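Local coordinates for protein putative transcriptional regulator (Clostridium difficile, PDB 3QI7) that is of unknown function, a putative transcriptional regulator or lipoprotein whose periplasmic-binding-protein-like fold suggests that it binds a small ligand, at residues A[123-128]-A[352-357]; A[273-276]-A[280-283]. One frame throughout, in Å; residues are numbered along the deposited sequence.

Contact 1: A[123-128]-A[352-357]; sequences DDKNQL and TPLTEV
Leu-354 lays one methyl of its fork against the first turn of the helix that opens at Lys-125. The contact belongs to the periplasmic-binding-protein-like fold. It joins the N-terminal end of helix 125-131 to the loop that links antiparallel strands 349-353 and 361-370. The two backbones stay well apart, with Lys-125 CA 8.2 Å from Leu-354 CA.

The interaction between the segments is van der Waals contact and small in area, 117 Å² over both sides. Leu-354 CD2 sits 3.9 Å from Lys-125 CB and 4.0 Å from Lys-125 O. The methyl therefore meets the root of the lysine and its backbone, not the amine. With Leu-354 CG anti to the backbone N (chi1 -173°), the fork is carried out toward the helix, and CD2 is its nearer methyl. Asn-126 flanks the same methyl, its backbone N lying 4.4 Å from Leu-354 CD2.

The lysine tail turns away from Leu-354. Its NZ makes weak hydrogen bonds to Val-138 O and to the hydroxyl of Tyr-361. Tyr-361 also pairs with Leu-354 through the backbone, so it is a neighbour common to both residues.

Within segment 123-128 the side-chain bonds cap the helix. Asp-124 is the N-cap. Asn-126 N gives a weak, bent bond to Asp-124 OD1 at 2.8 Å. The bond from Gln-127 N to Asp-124 OD1 is longer, 3.3 Å. It is also straighter, with 157° at the hydrogen. Here Asp-124 OD1 is met on its anti side, 32° out of the carboxylate plane.

Contact 2: A[273-276]-A[280-283]; sequences EKDA and DKIN
Asp-275 and Lys-281 form a salt bridge between a loop and the first turn of the helix that follows it. This is a local loop-to-helix contact in the periplasmic-binding-protein-like fold. Segment 273-276 lies between helices 263-267 and 279-292, and segment 280-283 is part of the latter.

The more tightly packed side is made by Ile-282, which is buried. Its CD1 methyl rests on two successive backbone carbonyls of the loop. Ile-282 CD1 is 3.6 Å from Asp-275 O and 3.7 Å from Ala-276 O. These are van der Waals contacts of a methyl with carbonyl oxygens. Pro-259 and Ile-271 also touch the Ile-282 side chain. The CB of Ala-276 points away from the helix, so this residue takes part through its carbonyl.

The other side is looser and more open to solvent, since Lys-281 is exposed and Asp-275 partly so. Lys-281 reaches the aspartate with a fully extended chain, its CG anti to the backbone N (chi1 -179°). Its CD lies over one face of the Asp-275 carboxylate, and CE and NZ follow on that same side. Lys-274 NZ is 6.4 Å from Lys-281 NZ, and the nearby like charge may slightly weaken the pull of the bridge. The ammonium favours one carboxylate oxygen. Lys-281 NZ is 3.4 Å from Asp-275 OD1 but 2.7 Å from Asp-275 OD2. It meets OD2 from above the carboxylate plane, 40° out of it.

How the contacts relate
Contact 1 and contact 2 lie on opposite sides of the chain's centre, each about 17 Å from it, measured from the contact's centre. Their centres are 34 Å apart and their nearest atoms about 22 Å apart, so they do not touch. Contact 1 joins segments 224 residues apart in the chain. Contact 2 falls between those segments in sequence and joins neighbours only 4 residues apart. The first is a long-range apolar touch at the surface. The second is a local, partly buried contact held by charge and packing. Any ligand site is inferred from the fold alone, and neither contact can be tied to it.

Contact 1: A[123-128]-A[352-357]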
ATOM      1  N   ASP A 123       8.818  -0.339  11.588  1.00 28.59           N
ATOM      2  CA  ASP A 123       9.716  -0.999  12.549  1.00 31.29           C
ATOM      3  C   ASP A 123       9.969  -2.471  12.230  1.00 29.23           C
ATOM      4  O   ASP A 123       9.248  -3.097  11.460  1.00 28.98           O
ATOM      5  CB  ASP A 123       9.168  -0.861  13.976  1.00 31.26           C
ATOM      6  CG  ASP A 123       8.709   0.566  14.288  1.00 39.26           C
ATOM      7  OD1 ASP A 123       7.611   0.955  13.829  1.00 33.38           O
ATOM      8  OD2 ASP A 123       9.445   1.306  14.971  1.00 32.96           O
ATOM      9  N   ASP A 124      11.007  -3.028  12.845  1.00 29.18           N
ATOM     10  CA  ASP A 124      11.342  -4.448  12.692  1.00 30.98           C
ATOM     11  C   ASP A 124      10.076  -5.321  12.889  1.00 27.99           C
ATOM     12  O   ASP A 124       9.371  -5.181  13.890  1.00 27.84           O
ATOM     13  CB  ASP A 124      12.401  -4.830  13.749  1.00 33.00           C
ATOM     14  CG  ASP A 124      12.837  -6.292  13.655  1.00 38.27           C
ATOM     15  OD1 ASP A 124      11.993  -7.190  13.839  1.00 41.18           O
ATOM     16  OD2 ASP A 124      14.033  -6.546  13.423  1.00 46.10           O
ATOM     17  N   LYS A 125       9.815  -6.214  11.947  1.00 27.66           N
ATOM     18  CA  LYS A 125       8.548  -6.943  11.912  1.00 28.83           C
ATOM     19  C   LYS A 125       8.378  -7.905  13.089  1.00 29.17           C
ATOM     20  O   LYS A 125       7.272  -8.158  13.557  1.00 27.09           O
ATOM     21  CB  LYS A 125       8.413  -7.696  10.607  1.00 28.51           C
ATOM     22  CG  LYS A 125       8.101  -6.779   9.417  1.00 30.53           C
ATOM     23  CD  LYS A 125       8.296  -7.500   8.090  1.00 31.91           C
ATOM     24  CE  LYS A 125       8.193  -6.513   6.920  1.00 35.00           C
ATOM     25  NZ  LYS A 125       7.424  -7.106   5.827  1.00 39.45           N
ATOM     26  N   ASN A 126       9.483  -8.469  13.541  1.00 29.31           N
ATOM     27  CA  ASN A 126       9.448  -9.336  14.712  1.00 29.19           C
ATOM     28  C   ASN A 126       9.093  -8.547  15.979  1.00 30.13           C
ATOM     29  O   ASN A 126       8.339  -9.011  16.841  1.00 27.88           O
ATOM     30  CB  ASN A 126      10.791 -10.053  14.868  1.00 33.52           C
ATOM     31  CG  ASN A 126      11.036 -11.042  13.749  1.00 37.03           C
ATOM     32  OD1 ASN A 126      10.735 -12.227  13.882  1.00 44.19           O
ATOM     33  ND2 ASN A 126      11.514 -10.550  12.616  1.00 47.92           N
ATOM     34  N   GLN A 127       9.648  -7.345  16.087  1.00 31.33           N
ATOM     35  CA  GLN A 127       9.361  -6.462  17.217  1.00 31.50           C
ATOM     36  C   GLN A 127       7.904  -6.019  17.184  1.00 32.07           C
ATOM     37  O   GLN A 127       7.217  -6.000  18.202  1.00 30.57           O
ATOM     38  CB  GLN A 127      10.271  -5.246  17.152  1.00 34.84           C
ATOM     39  CG  GLN A 127      11.732  -5.562  17.349  1.00 41.82           C
ATOM     40  CD  GLN A 127      12.036  -5.717  18.793  1.00 48.19           C
ATOM     41  OE1 GLN A 127      11.934  -4.752  19.561  1.00 57.56           O
ATOM     42  NE2 GLN A 127      12.386  -6.931  19.198  1.00 53.05           N
ATOM     43  N   LEU A 128       7.428  -5.663  15.996  1.00 27.79           N
ATOM     44  CA  LEU A 128       6.016  -5.344  15.825  1.00 28.12           C
ATOM     45  C   LEU A 128       5.106  -6.489  16.310  1.00 27.22           C
ATOM     46  O   LEU A 128       4.103  -6.262  16.997  1.00 25.17           O
ATOM     47  CB  LEU A 128       5.727  -5.038  14.355  1.00 23.67           C
ATOM     48  CG  LEU A 128       6.164  -3.682  13.789  1.00 28.31           C
ATOM     49  CD1 LEU A 128       5.832  -3.589  12.287  1.00 22.96           C
ATOM     50  CD2 LEU A 128       5.499  -2.504  14.507  1.00 26.26           C
ATOM     51  N   THR A 352      -0.970 -13.705   4.410  1.00 20.30           N
ATOM     52  CA  THR A 352       0.039 -14.696   4.763  1.00 23.36           C
ATOM     53  C   THR A 352       0.693 -14.351   6.099  1.00 18.90           C
ATOM     54  O   THR A 352       1.181 -13.238   6.257  1.00 21.70           O
ATOM     55  CB  THR A 352       1.136 -14.704   3.667  1.00 24.16           C
ATOM     56  OG1 THR A 352       0.528 -14.932   2.393  1.00 25.83           O
ATOM     57  CG2 THR A 352       2.191 -15.786   3.949  1.00 29.49           C
ATOM     58  N   PRO A 353       0.732 -15.287   7.076  1.00 23.22           N
ATOM     59  CA  PRO A 353       1.400 -14.891   8.312  1.00 20.17           C
ATOM     60  C   PRO A 353       2.924 -14.726   8.145  1.00 23.75           C
ATOM     61  O   PRO A 353       3.535 -15.382   7.297  1.00 21.54           O
ATOM     62  CB  PRO A 353       1.074 -16.055   9.291  1.00 21.88           C
ATOM     63  CG  PRO A 353       0.849 -17.237   8.403  1.00 23.24           C
ATOM     64  CD  PRO A 353       0.118 -16.619   7.197  1.00 22.94           C
ATOM     65  N   LEU A 354       3.535 -13.880   8.966  1.00 25.30           N
ATOM     66  CA  LEU A 354       5.011 -13.706   8.960  1.00 25.69           C
ATOM     67  C   LEU A 354       5.764 -15.019   9.162  1.00 26.25           C
ATOM     68  O   LEU A 354       6.678 -15.320   8.421  1.00 25.37           O
ATOM     69  CB  LEU A 354       5.442 -12.701  10.031  1.00 26.55           C
ATOM     70  CG  LEU A 354       6.926 -12.285  10.061  1.00 33.44           C
ATOM     71  CD1 LEU A 354       7.346 -11.625   8.714  1.00 30.54           C
ATOM     72  CD2 LEU A 354       7.151 -11.350  11.228  1.00 31.07           C
ATOM     73  N   THR A 355       5.382 -15.765  10.193  1.00 25.56           N
ATOM     74  CA  THR A 355       5.750 -17.135  10.368  1.00 27.03           C
ATOM     75  C   THR A 355       4.527 -17.847  10.966  1.00 27.31           C
ATOM     76  O   THR A 355       3.590 -17.201  11.422  1.00 25.17           O
ATOM     77  CB  THR A 355       6.969 -17.316  11.334  1.00 29.29           C
ATOM     78  OG1 THR A 355       6.594 -16.948  12.677  1.00 29.68           O
ATOM     79  CG2 THR A 355       8.182 -16.477  10.879  1.00 31.21           C
ATOM     80  N   GLU A 356       4.548 -19.170  11.003  1.00 28.05           N
ATOM     81  CA  GLU A 356       3.422 -19.885  11.568  1.00 29.05           C
ATOM     82  C   GLU A 356       3.185 -19.448  13.022  1.00 30.14           C
ATOM     83  O   GLU A 356       2.039 -19.313  13.464  1.00 29.96           O
ATOM     84  CB  GLU A 356       3.588 -21.403  11.436  1.00 32.50           C
ATOM     85  CG  GLU A 356       4.624 -22.017  12.368  1.00 29.25           C
ATOM     86  CD  GLU A 356       4.877 -23.490  12.112  1.00 36.20           C
ATOM     87  OE1 GLU A 356       4.121 -24.117  11.330  1.00 28.88           O
ATOM     88  OE2 GLU A 356       5.837 -24.013  12.721  1.00 28.84           O
ATOM     89  N   VAL A 357       4.255 -19.177  13.754  1.00 28.40           N
ATOM     90  CA  VAL A 357       4.122 -18.756  15.149  1.00 27.45           C
ATOM     91  C   VAL A 357       3.724 -17.290  15.288  1.00 27.50           C
ATOM     92  O   VAL A 357       2.889 -16.972  16.137  1.00 25.57           O
ATOM     93  CB  VAL A 357       5.410 -19.048  15.939  1.00 28.62           C
ATOM     94  CG1 VAL A 357       5.396 -18.353  17.309  1.00 31.43           C
ATOM     95  CG2 VAL A 357       5.590 -20.566  16.075  1.00 29.10           C
TER

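Contact 2: A[273-276]-A[280-283]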
ATOM      1  N   GLU A 273     -10.813  16.862  -6.490  1.00 40.59           N
ATOM      2  CA  GLU A 273     -10.501  16.611  -5.074  1.00 39.98           C
ATOM      3  C   GLU A 273     -11.546  15.679  -4.491  1.00 39.75           C
ATOM      4  O   GLU A 273     -11.216  14.801  -3.700  1.00 40.75           O
ATOM      5  CB  GLU A 273     -10.410  17.912  -4.263  1.00 39.14           C
ATOM      6  N   LYS A 274     -12.799  15.822  -4.918  1.00 40.60           N
ATOM      7  CA  LYS A 274     -13.875  15.012  -4.351  1.00 41.31           C
ATOM      8  C   LYS A 274     -13.863  13.551  -4.843  1.00 41.10           C
ATOM      9  O   LYS A 274     -14.296  12.644  -4.120  1.00 41.13           O
ATOM     10  CB  LYS A 274     -15.233  15.702  -4.569  1.00 43.50           C
ATOM     11  CG  LYS A 274     -16.091  15.210  -5.709  1.00 48.23           C
ATOM     12  CD  LYS A 274     -17.157  14.199  -5.252  1.00 53.29           C
ATOM     13  CE  LYS A 274     -18.438  14.328  -6.098  1.00 56.04           C
ATOM     14  NZ  LYS A 274     -19.594  13.610  -5.503  1.00 53.71           N
ATOM     15  N   ASP A 275     -13.356  13.322  -6.054  1.00 36.98           N
ATOM     16  CA  ASP A 275     -13.227  11.964  -6.573  1.00 37.10           C
ATOM     17  C   ASP A 275     -11.887  11.311  -6.231  1.00 33.89           C
ATOM     18  O   ASP A 275     -11.671  10.176  -6.612  1.00 30.65           O
ATOM     19  CB  ASP A 275     -13.398  11.951  -8.103  1.00 35.34           C
ATOM     20  CG  ASP A 275     -14.847  12.222  -8.555  1.00 39.28           C
ATOM     21  OD1 ASP A 275     -15.807  11.904  -7.825  1.00 44.81           O
ATOM     22  OD2 ASP A 275     -15.018  12.737  -9.678  1.00 45.72           O
ATOM     23  N   ALA A 276     -10.992  12.013  -5.527  1.00 34.73           N
ATOM     24  CA  ALA A 276      -9.588  11.561  -5.393  1.00 33.95           C
ATOM     25  C   ALA A 276      -9.419  10.229  -4.677  1.00 33.83           C
ATOM     26  O   ALA A 276      -8.395   9.565  -4.886  1.00 30.07           O
ATOM     27  CB  ALA A 276      -8.736  12.612  -4.718  1.00 33.75           C
ATOM     28  N   ASP A 280     -12.849   3.197  -7.525  1.00 26.38           N
ATOM     29  CA  ASP A 280     -13.602   2.463  -8.562  1.00 26.85           C
ATOM     30  C   ASP A 280     -13.890   3.350  -9.778  1.00 28.27           C
ATOM     31  O   ASP A 280     -13.832   2.891 -10.912  1.00 27.01           O
ATOM     32  CB  ASP A 280     -14.918   1.928  -8.025  1.00 25.86           C
ATOM     33  CG  ASP A 280     -14.720   0.835  -6.997  1.00 34.30           C
ATOM     34  OD1 ASP A 280     -13.610   0.266  -6.912  1.00 29.28           O
ATOM     35  OD2 ASP A 280     -15.660   0.566  -6.250  1.00 35.15           O
ATOM     36  N   LYS A 281     -14.178   4.623  -9.523  1.00 25.28           N
ATOM     37  CA  LYS A 281     -14.524   5.563 -10.577  1.00 24.21           C
ATOM     38  C   LYS A 281     -13.257   5.921 -11.359  1.00 22.38           C
ATOM     39  O   LYS A 281     -13.293   6.034 -12.584  1.00 22.77           O
ATOM     40  CB  LYS A 281     -15.187   6.814  -9.974  1.00 24.90           C
ATOM     41  CG  LYS A 281     -15.608   7.843 -11.025  1.00 29.45           C
ATOM     42  CD  LYS A 281     -16.124   9.157 -10.406  1.00 32.93           C
ATOM     43  CE  LYS A 281     -16.713  10.082 -11.497  1.00 37.70           C
ATOM     44  NZ  LYS A 281     -17.000  11.472 -10.988  1.00 42.92           N
ATOM     45  N   ILE A 282     -12.149   6.120 -10.643  1.00 23.17           N
ATOM     46  CA  ILE A 282     -10.854   6.370 -11.283  1.00 23.45           C
ATOM     47  C   ILE A 282     -10.485   5.187 -12.194  1.00 23.98           C
ATOM     48  O   ILE A 282     -10.039   5.385 -13.324  1.00 21.86           O
ATOM     49  CB  ILE A 282      -9.732   6.648 -10.275  1.00 22.18           C
ATOM     50  CG1 ILE A 282     -10.058   7.909  -9.434  1.00 27.96           C
ATOM     51  CG2 ILE A 282      -8.367   6.823 -11.011  1.00 20.07           C
ATOM     52  CD1 ILE A 282      -9.164   8.090  -8.181  1.00 24.99           C
ATOM     53  N   ASN A 283     -10.671   3.973 -11.682  1.00 24.06           N
ATOM     54  CA  ASN A 283     -10.350   2.749 -12.432  1.00 24.12           C
ATOM     55  C   ASN A 283     -11.156   2.563 -13.713  1.00 23.74           C
ATOM     56  O   ASN A 283     -10.598   2.157 -14.747  1.00 22.10           O
ATOM     57  CB  ASN A 283     -10.479   1.538 -11.524  1.00 22.35           C
ATOM     58  CG  ASN A 283      -9.333   1.443 -10.565  1.00 22.04           C
ATOM     59  OD1 ASN A 283      -8.260   1.931 -10.853  1.00 24.78           O
ATOM     60  ND2 ASN A 283      -9.538   0.794  -9.430  1.00 24.22           N
TER